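Local coordinates for protein hyaluronoglucosaminidase (PDB 1FCQ) that probably hydrolyses hyaluronan as a glycosidase of family 56, and is a major allergen of bee venom, at residues Gly82-Ile96 with Leu163-Arg176. Sequence-based numbering, arbitrary orientation.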
ATOM      1  N   GLY A  82       6.273  12.894 -17.427  1.00 16.53           N
ATOM      2  CA  GLY A  82       4.856  12.980 -17.144  1.00 16.91           C
ATOM      3  C   GLY A  82       4.278  14.380 -17.086  1.00 19.52           C
ATOM      4  O   GLY A  82       4.959  15.359 -16.789  1.00 19.33           O
ATOM      5  N   ASN A  83       2.990  14.461 -17.340  1.00 16.38           N
ATOM      6  CA  ASN A  83       2.222  15.702 -17.285  1.00 18.85           C
ATOM      7  C   ASN A  83       1.567  15.757 -15.902  1.00 17.21           C
ATOM      8  O   ASN A  83       0.573  15.072 -15.661  1.00 15.75           O
ATOM      9  CB  ASN A  83       1.160  15.710 -18.384  1.00 22.68           C
ATOM     10  CG  ASN A  83       0.429  17.031 -18.478  1.00 28.84           C
ATOM     11  OD1 ASN A  83       0.203  17.701 -17.474  1.00 21.77           O
ATOM     12  ND2 ASN A  83       0.062  17.421 -19.697  1.00 26.18           N
ATOM     13  N   LEU A  84       2.136  16.549 -15.013  1.00 16.56           N
ATOM     14  CA  LEU A  84       1.687  16.643 -13.619  1.00 17.90           C
ATOM     15  C   LEU A  84       0.300  17.244 -13.503  1.00 18.59           C
ATOM     16  O   LEU A  84      -0.573  16.769 -12.765  1.00 16.00           O
ATOM     17  CB  LEU A  84       2.632  17.557 -12.841  1.00 16.99           C
ATOM     18  CG  LEU A  84       3.038  17.339 -11.402  1.00 28.22           C
ATOM     19  CD1 LEU A  84       3.352  18.665 -10.701  1.00 18.77           C
ATOM     20  CD2 LEU A  84       2.093  16.507 -10.562  1.00 25.25           C
ATOM     21  N   THR A  85       0.076  18.348 -14.237  1.00 18.81           N
ATOM     22  CA  THR A  85      -1.227  19.008 -14.140  1.00 20.72           C
ATOM     23  C   THR A  85      -2.347  18.085 -14.586  1.00 17.82           C
ATOM     24  O   THR A  85      -3.379  18.030 -13.902  1.00 19.47           O
ATOM     25  CB  THR A  85      -1.261  20.366 -14.867  1.00 22.21           C
ATOM     26  OG1 THR A  85      -1.102  20.149 -16.268  1.00 29.76           O
ATOM     27  CG2 THR A  85      -0.158  21.268 -14.341  1.00 28.09           C
ATOM     28  N   LYS A  86      -2.160  17.302 -15.636  1.00 19.68           N
ATOM     29  CA  LYS A  86      -3.138  16.332 -16.097  1.00 16.66           C
ATOM     30  C   LYS A  86      -3.418  15.301 -15.002  1.00 16.72           C
ATOM     31  O   LYS A  86      -4.561  15.041 -14.646  1.00 17.87           O
ATOM     32  CB  LYS A  86      -2.617  15.614 -17.353  1.00 18.99           C
ATOM     33  CG  LYS A  86      -3.660  14.702 -17.986  1.00 26.04           C
ATOM     34  CD  LYS A  86      -3.122  13.950 -19.188  1.00 32.64           C
ATOM     35  CE  LYS A  86      -2.685  14.874 -20.314  1.00 35.64           C
ATOM     36  NZ  LYS A  86      -3.809  15.724 -20.801  1.00 41.70           N
ATOM     37  N   HIS A  87      -2.332  14.774 -14.435  1.00 14.81           N
ATOM     38  CA  HIS A  87      -2.478  13.818 -13.331  1.00 13.37           C
ATOM     39  C   HIS A  87      -3.241  14.412 -12.157  1.00 12.97           C
ATOM     40  O   HIS A  87      -4.176  13.769 -11.632  1.00 13.39           O
ATOM     41  CB  HIS A  87      -1.091  13.349 -12.880  1.00 13.84           C
ATOM     42  CG  HIS A  87      -1.174  12.613 -11.574  1.00 16.17           C
ATOM     43  ND1 HIS A  87      -0.663  13.036 -10.367  1.00 17.45           N
ATOM     44  CD2 HIS A  87      -1.814  11.449 -11.338  1.00 11.67           C
ATOM     45  CE1 HIS A  87      -0.974  12.125  -9.468  1.00 10.12           C
ATOM     46  NE2 HIS A  87      -1.666  11.140 -10.014  1.00 19.48           N
ATOM     47  N   LEU A  88      -2.873  15.619 -11.717  1.00 13.07           N
ATOM     48  CA  LEU A  88      -3.558  16.193 -10.555  1.00 13.21           C
ATOM     49  C   LEU A  88      -5.027  16.500 -10.815  1.00 14.06           C
ATOM     50  O   LEU A  88      -5.855  16.367  -9.900  1.00 16.58           O
ATOM     51  CB  LEU A  88      -2.833  17.455 -10.054  1.00 12.03           C
ATOM     52  CG  LEU A  88      -1.411  17.175  -9.563  1.00 14.01           C
ATOM     53  CD1 LEU A  88      -0.671  18.467  -9.237  1.00 16.31           C
ATOM     54  CD2 LEU A  88      -1.452  16.239  -8.357  1.00 18.44           C
ATOM     55  N   GLN A  89      -5.361  16.889 -12.038  1.00 16.68           N
ATOM     56  CA  GLN A  89      -6.764  17.146 -12.374  1.00 19.68           C
ATOM     57  C   GLN A  89      -7.582  15.857 -12.322  1.00 16.02           C
ATOM     58  O   GLN A  89      -8.685  15.814 -11.770  1.00 17.08           O
ATOM     59  CB  GLN A  89      -6.882  17.827 -13.728  1.00 19.77           C
ATOM     60  CG  GLN A  89      -6.316  19.242 -13.752  1.00 28.58           C
ATOM     61  CD  GLN A  89      -7.044  20.107 -14.767  1.00 44.12           C
ATOM     62  OE1 GLN A  89      -8.209  20.446 -14.548  1.00 47.45           O
ATOM     63  NE2 GLN A  89      -6.367  20.450 -15.854  1.00 42.91           N
ATOM     64  N   VAL A  90      -7.022  14.783 -12.880  1.00 15.07           N
ATOM     65  CA  VAL A  90      -7.727  13.503 -12.853  1.00 18.20           C
ATOM     66  C   VAL A  90      -7.815  13.009 -11.413  1.00 14.79           C
ATOM     67  O   VAL A  90      -8.860  12.549 -10.967  1.00 18.31           O
ATOM     68  CB  VAL A  90      -7.070  12.455 -13.747  1.00 14.62           C
ATOM     69  CG1 VAL A  90      -7.818  11.125 -13.668  1.00 18.62           C
ATOM     70  CG2 VAL A  90      -7.046  12.934 -15.203  1.00 18.09           C
ATOM     71  N   PHE A  91      -6.716  13.129 -10.663  1.00 13.89           N
ATOM     72  CA  PHE A  91      -6.694  12.699  -9.273  1.00 14.35           C
ATOM     73  C   PHE A  91      -7.772  13.414  -8.466  1.00 16.09           C
ATOM     74  O   PHE A  91      -8.475  12.771  -7.692  1.00 15.04           O
ATOM     75  CB  PHE A  91      -5.334  12.979  -8.608  1.00 13.83           C
ATOM     76  CG  PHE A  91      -5.314  12.571  -7.154  1.00 14.83           C
ATOM     77  CD1 PHE A  91      -5.248  11.232  -6.807  1.00 15.53           C
ATOM     78  CD2 PHE A  91      -5.383  13.522  -6.157  1.00 13.22           C
ATOM     79  CE1 PHE A  91      -5.228  10.851  -5.478  1.00 16.00           C
ATOM     80  CE2 PHE A  91      -5.339  13.151  -4.830  1.00 18.65           C
ATOM     81  CZ  PHE A  91      -5.273  11.811  -4.483  1.00 17.11           C
ATOM     82  N   ARG A  92      -7.865  14.732  -8.644  1.00 14.11           N
ATOM     83  CA  ARG A  92      -8.896  15.463  -7.914  1.00 15.37           C
ATOM     84  C   ARG A  92     -10.279  14.883  -8.188  1.00 18.15           C
ATOM     85  O   ARG A  92     -11.059  14.638  -7.273  1.00 16.98           O
ATOM     86  CB  ARG A  92      -8.892  16.953  -8.265  1.00 19.32           C
ATOM     87  CG  ARG A  92      -9.994  17.655  -7.462  1.00 27.15           C
ATOM     88  CD  ARG A  92     -10.824  18.601  -8.305  1.00 40.69           C
ATOM     89  NE  ARG A  92     -10.675  18.243  -9.715  1.00 45.21           N
ATOM     90  CZ  ARG A  92     -10.919  19.099 -10.689  1.00 47.68           C
ATOM     91  NH1 ARG A  92     -11.340  20.332 -10.458  1.00 50.68           N
ATOM     92  NH2 ARG A  92     -10.714  18.639 -11.907  1.00 48.51           N
ATOM     93  N   ASP A  93     -10.601  14.671  -9.469  1.00 15.46           N
ATOM     94  CA  ASP A  93     -11.916  14.111  -9.803  1.00 17.10           C
ATOM     95  C   ASP A  93     -12.122  12.722  -9.225  1.00 15.33           C
ATOM     96  O   ASP A  93     -13.197  12.413  -8.725  1.00 18.67           O
ATOM     97  CB  ASP A  93     -12.107  14.075 -11.317  1.00 19.31           C
ATOM     98  CG  ASP A  93     -12.352  15.465 -11.879  1.00 17.16           C
ATOM     99  OD1 ASP A  93     -12.404  16.452 -11.131  1.00 19.42           O
ATOM    100  OD2 ASP A  93     -12.469  15.526 -13.119  1.00 20.70           O
ATOM    101  N   HIS A  94     -11.091  11.878  -9.262  1.00 15.69           N
ATOM    102  CA  HIS A  94     -11.210  10.535  -8.694  1.00 18.80           C
ATOM    103  C   HIS A  94     -11.458  10.615  -7.187  1.00 18.25           C
ATOM    104  O   HIS A  94     -12.327   9.930  -6.650  1.00 19.08           O
ATOM    105  CB  HIS A  94      -9.967   9.688  -8.954  1.00 17.05           C
ATOM    106  CG  HIS A  94      -9.818   9.038 -10.286  1.00 29.32           C
ATOM    107  ND1 HIS A  94     -10.907   8.752 -11.083  1.00 33.27           N
ATOM    108  CD2 HIS A  94      -8.736   8.587 -10.978  1.00 26.39           C
ATOM    109  CE1 HIS A  94     -10.499   8.181 -12.198  1.00 29.45           C
ATOM    110  NE2 HIS A  94      -9.185   8.066 -12.161  1.00 32.76           N
ATOM    111  N   LEU A  95     -10.702  11.464  -6.485  1.00 16.28           N
ATOM    112  CA  LEU A  95     -10.877  11.607  -5.037  1.00 16.13           C
ATOM    113  C   LEU A  95     -12.269  12.096  -4.697  1.00 19.65           C
ATOM    114  O   LEU A  95     -12.939  11.517  -3.844  1.00 15.84           O
ATOM    115  CB  LEU A  95      -9.771  12.535  -4.505  1.00 14.78           C
ATOM    116  CG  LEU A  95      -9.758  12.750  -2.989  1.00 20.77           C
ATOM    117  CD1 LEU A  95      -8.340  13.050  -2.516  1.00 25.00           C
ATOM    118  CD2 LEU A  95     -10.694  13.895  -2.654  1.00 23.46           C
ATOM    119  N   ILE A  96     -12.755  13.121  -5.403  1.00 18.41           N
ATOM    120  CA  ILE A  96     -14.076  13.677  -5.135  1.00 18.95           C
ATOM    121  C   ILE A  96     -15.154  12.664  -5.439  1.00 20.37           C
ATOM    122  O   ILE A  96     -16.127  12.484  -4.703  1.00 20.35           O
ATOM    123  CB  ILE A  96     -14.295  15.002  -5.893  1.00 17.68           C
ATOM    124  CG1 ILE A  96     -13.322  16.054  -5.353  1.00 23.39           C
ATOM    125  CG2 ILE A  96     -15.741  15.463  -5.743  1.00 26.53           C
ATOM    126  CD1 ILE A  96     -13.224  17.295  -6.226  1.00 30.76           C
ATOM    127  N   LEU A 163       8.036  14.625  -7.023  1.00 12.95           N
ATOM    128  CA  LEU A 163       7.022  15.626  -7.346  1.00 13.43           C
ATOM    129  C   LEU A 163       5.645  15.005  -7.478  1.00 16.89           C
ATOM    130  O   LEU A 163       4.684  15.464  -6.863  1.00 13.56           O
ATOM    131  CB  LEU A 163       7.420  16.340  -8.646  1.00 14.90           C
ATOM    132  CG  LEU A 163       6.538  17.518  -9.066  1.00 16.80           C
ATOM    133  CD1 LEU A 163       6.478  18.603  -7.993  1.00 15.63           C
ATOM    134  CD2 LEU A 163       7.003  18.079 -10.402  1.00 20.13           C
ATOM    135  N   PHE A 164       5.558  13.913  -8.248  1.00 12.83           N
ATOM    136  CA  PHE A 164       4.264  13.278  -8.440  1.00 13.14           C
ATOM    137  C   PHE A 164       3.709  12.726  -7.126  1.00 12.44           C
ATOM    138  O   PHE A 164       2.530  12.933  -6.831  1.00 12.73           O
ATOM    139  CB  PHE A 164       4.367  12.178  -9.513  1.00 16.75           C
ATOM    140  CG  PHE A 164       4.124  12.690 -10.915  1.00 13.75           C
ATOM    141  CD1 PHE A 164       5.137  13.259 -11.667  1.00 16.99           C
ATOM    142  CD2 PHE A 164       2.854  12.638 -11.464  1.00 17.81           C
ATOM    143  CE1 PHE A 164       4.905  13.729 -12.943  1.00 18.99           C
ATOM    144  CE2 PHE A 164       2.600  13.124 -12.729  1.00 17.47           C
ATOM    145  CZ  PHE A 164       3.631  13.674 -13.476  1.00 15.40           C
ATOM    146  N   MET A 165       4.547  12.000  -6.373  1.00 13.32           N
ATOM    147  CA  MET A 165       4.016  11.426  -5.126  1.00 12.76           C
ATOM    148  C   MET A 165       3.699  12.492  -4.090  1.00 13.03           C
ATOM    149  O   MET A 165       2.657  12.472  -3.422  1.00 12.54           O
ATOM    150  CB  MET A 165       4.972  10.380  -4.555  1.00 14.32           C
ATOM    151  CG  MET A 165       4.971   9.087  -5.376  1.00 14.48           C
ATOM    152  SD  MET A 165       5.972   7.803  -4.598  1.00 14.74           S
ATOM    153  CE  MET A 165       4.982   7.385  -3.160  1.00 12.42           C
ATOM    154  N   GLU A 166       4.615  13.435  -3.881  1.00 14.27           N
ATOM    155  CA  GLU A 166       4.361  14.455  -2.860  1.00 15.46           C
ATOM    156  C   GLU A 166       3.204  15.356  -3.226  1.00 13.40           C
ATOM    157  O   GLU A 166       2.392  15.666  -2.359  1.00 14.85           O
ATOM    158  CB  GLU A 166       5.647  15.228  -2.607  1.00 18.37           C
ATOM    159  CG  GLU A 166       5.556  16.129  -1.389  1.00 17.00           C
ATOM    160  CD  GLU A 166       6.866  16.805  -1.053  1.00 18.69           C
ATOM    161  OE1 GLU A 166       7.894  16.572  -1.726  1.00 19.43           O
ATOM    162  OE2 GLU A 166       6.846  17.589  -0.068  1.00 20.09           O
ATOM    163  N   GLU A 167       3.077  15.780  -4.491  1.00 13.85           N
ATOM    164  CA  GLU A 167       1.982  16.659  -4.847  1.00 14.24           C
ATOM    165  C   GLU A 167       0.627  16.003  -4.736  1.00 15.78           C
ATOM    166  O   GLU A 167      -0.343  16.625  -4.312  1.00 16.16           O
ATOM    167  CB  GLU A 167       2.159  17.214  -6.268  1.00 19.45           C
ATOM    168  CG  GLU A 167       3.160  18.349  -6.325  1.00 19.70           C
ATOM    169  CD  GLU A 167       2.749  19.491  -5.398  1.00 26.10           C
ATOM    170  OE1 GLU A 167       1.606  19.970  -5.407  1.00 24.75           O
ATOM    171  OE2 GLU A 167       3.641  19.872  -4.634  1.00 27.64           O
ATOM    172  N   THR A 168       0.573  14.715  -5.074  1.00 14.60           N
ATOM    173  CA  THR A 168      -0.684  13.972  -4.974  1.00 12.22           C
ATOM    174  C   THR A 168      -1.106  13.859  -3.505  1.00 11.92           C
ATOM    175  O   THR A 168      -2.281  14.022  -3.179  1.00 14.36           O
ATOM    176  CB  THR A 168      -0.546  12.573  -5.584  1.00 10.90           C
ATOM    177  OG1 THR A 168      -0.058  12.735  -6.929  1.00 13.42           O
ATOM    178  CG2 THR A 168      -1.879  11.858  -5.614  1.00 13.08           C
ATOM    179  N   LEU A 169      -0.126  13.538  -2.658  1.00 13.20           N
ATOM    180  CA  LEU A 169      -0.443  13.405  -1.227  1.00  9.82           C
ATOM    181  C   LEU A 169      -0.864  14.757  -0.667  1.00 12.22           C
ATOM    182  O   LEU A 169      -1.825  14.812   0.106  1.00 13.60           O
ATOM    183  CB  LEU A 169       0.801  12.862  -0.513  1.00 11.59           C
ATOM    184  CG  LEU A 169       0.693  12.771   1.013  1.00 12.92           C
ATOM    185  CD1 LEU A 169      -0.399  11.802   1.443  1.00 15.06           C
ATOM    186  CD2 LEU A 169       2.041  12.326   1.585  1.00 16.47           C
ATOM    187  N   LYS A 170      -0.193  15.838  -1.074  1.00 13.23           N
ATOM    188  CA  LYS A 170      -0.567  17.178  -0.607  1.00 13.90           C
ATOM    189  C   LYS A 170      -1.975  17.540  -1.042  1.00 14.88           C
ATOM    190  O   LYS A 170      -2.757  18.068  -0.244  1.00 18.91           O
ATOM    191  CB  LYS A 170       0.372  18.246  -1.173  1.00 17.15           C
ATOM    192  CG  LYS A 170       1.622  18.527  -0.377  1.00 34.76           C
ATOM    193  CD  LYS A 170       2.452  19.597  -1.080  1.00 40.70           C
ATOM    194  CE  LYS A 170       1.688  20.885  -1.344  1.00 37.85           C
ATOM    195  NZ  LYS A 170       2.210  21.611  -2.532  1.00 32.83           N
ATOM    196  N   ALA A 171      -2.337  17.204  -2.280  1.00 12.29           N
ATOM    197  CA  ALA A 171      -3.671  17.449  -2.792  1.00 12.30           C
ATOM    198  C   ALA A 171      -4.721  16.694  -1.983  1.00 14.97           C
ATOM    199  O   ALA A 171      -5.731  17.252  -1.587  1.00 16.94           O
ATOM    200  CB  ALA A 171      -3.770  17.111  -4.272  1.00 18.43           C
ATOM    201  N   ALA A 172      -4.473  15.415  -1.681  1.00 13.77           N
ATOM    202  CA  ALA A 172      -5.417  14.625  -0.915  1.00 13.27           C
ATOM    203  C   ALA A 172      -5.624  15.231   0.470  1.00 12.98           C
ATOM    204  O   ALA A 172      -6.752  15.335   0.941  1.00 14.88           O
ATOM    205  CB  ALA A 172      -4.932  13.179  -0.785  1.00 12.05           C
ATOM    206  N   LYS A 173      -4.502  15.605   1.098  1.00 14.14           N
ATOM    207  CA  LYS A 173      -4.585  16.174   2.444  1.00 12.83           C
ATOM    208  C   LYS A 173      -5.297  17.517   2.437  1.00 13.84           C
ATOM    209  O   LYS A 173      -6.024  17.847   3.387  1.00 15.94           O
ATOM    210  CB  LYS A 173      -3.183  16.279   3.053  1.00 14.10           C
ATOM    211  CG  LYS A 173      -2.604  14.932   3.455  1.00 16.40           C
ATOM    212  CD  LYS A 173      -1.203  15.087   4.032  1.00 20.78           C
ATOM    213  CE  LYS A 173      -1.185  15.865   5.346  1.00 20.57           C
ATOM    214  NZ  LYS A 173       0.227  16.155   5.731  1.00 32.82           N
ATOM    215  N   ARG A 174      -5.061  18.316   1.408  1.00 13.63           N
ATOM    216  CA  ARG A 174      -5.721  19.630   1.343  1.00 17.42           C
ATOM    217  C   ARG A 174      -7.212  19.494   1.100  1.00 16.76           C
ATOM    218  O   ARG A 174      -8.035  20.162   1.721  1.00 16.64           O
ATOM    219  CB  ARG A 174      -5.086  20.496   0.259  1.00 17.81           C
ATOM    220  CG  ARG A 174      -3.812  21.209   0.696  1.00 30.69           C
ATOM    221  CD  ARG A 174      -3.229  22.029  -0.447  1.00 40.46           C
ATOM    222  NE  ARG A 174      -1.951  22.639  -0.114  1.00 54.41           N
ATOM    223  CZ  ARG A 174      -1.280  23.468  -0.908  1.00 61.03           C
ATOM    224  NH1 ARG A 174      -1.755  23.802  -2.103  1.00 63.60           N
ATOM    225  NH2 ARG A 174      -0.119  23.975  -0.511  1.00 63.56           N
ATOM    226  N   MET A 175      -7.595  18.584   0.193  1.00 17.71           N
ATOM    227  CA  MET A 175      -9.001  18.386  -0.133  1.00 16.78           C
ATOM    228  C   MET A 175      -9.797  17.682   0.943  1.00 12.86           C
ATOM    229  O   MET A 175     -10.985  17.922   1.162  1.00 16.47           O
ATOM    230  CB  MET A 175      -9.090  17.572  -1.432  1.00 18.27           C
ATOM    231  CG  MET A 175      -8.579  18.359  -2.629  1.00 20.35           C
ATOM    232  SD  MET A 175      -8.391  17.276  -4.062  1.00 28.87           S
ATOM    233  CE  MET A 175      -7.635  18.432  -5.206  1.00 33.83           C
ATOM    234  N   ARG A 176      -9.146  16.759   1.657  1.00 13.04           N
ATOM    235  CA  ARG A 176      -9.772  15.976   2.722  1.00 11.96           C
ATOM    236  C   ARG A 176      -8.879  16.063   3.948  1.00 15.17           C
ATOM    237  O   ARG A 176      -8.197  15.122   4.317  1.00 14.38           O
ATOM    238  CB  ARG A 176      -9.910  14.538   2.218  1.00 11.80           C
ATOM    239  CG  ARG A 176     -10.830  14.393   1.000  1.00 13.13           C
ATOM    240  CD  ARG A 176     -12.271  14.699   1.336  1.00 14.22           C
ATOM    241  NE  ARG A 176     -13.176  14.679   0.196  1.00 15.75           N
ATOM    242  CZ  ARG A 176     -13.425  15.656  -0.666  1.00 16.46           C
ATOM    243  NH1 ARG A 176     -14.314  15.419  -1.652  1.00 17.87           N
ATOM    244  NH2 ARG A 176     -12.865  16.850  -0.649  1.00 14.01           N
TER
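The side chains of L84, L88, F91 and L95 pack on F164, A171, A172, M175 and the methyl of T168, joining two neighbouring helices on the outside of the barrel, 84-98 and the end of 146-175. The segments run the same way at 33°, their axes 10.5 Å apart at the closest. At the N-terminal end the ring of F164 slides under the first turn of helix 84-98. Its tip, CZ, lies 3.6 Å from L84 CA, the carbonyl carbons of G82 and N83 meet its edge, and L84 CD2 sits over one face in a CH-pi contact, 4.1 Å from the centroid. The other branch of L84, CD1, reaches L163 CD2. N83 caps the same turn: OD1 accepts from both K86 N and T85 OG1.

Midway, T168 CG2 stands over the centre of the F91 ring, 3.4 Å from its centroid and only 9° off the normal. F91 CG lies anti to the backbone N (chi1 178°), which carries the ring in under the methyl, while A172 CB meets the ring edge. Further on, L95 CD1 rests against A172, and L95 CD2 covers one face of the R176 guanidinium, 3.8 Å from R176 CZ. That group is held by its own helix end, R176 NH2 donating to M175 O at 2.8 Å, and by I99 O through NH1. On the outer side, M175 CE packs against R92 CG. W181 and Y183 of strand 180-183 touch the inward residues L95, A172 and T168, as expected for neighbouring helices layered outside the parallel strands of a (beta/alpha) TIM barrel.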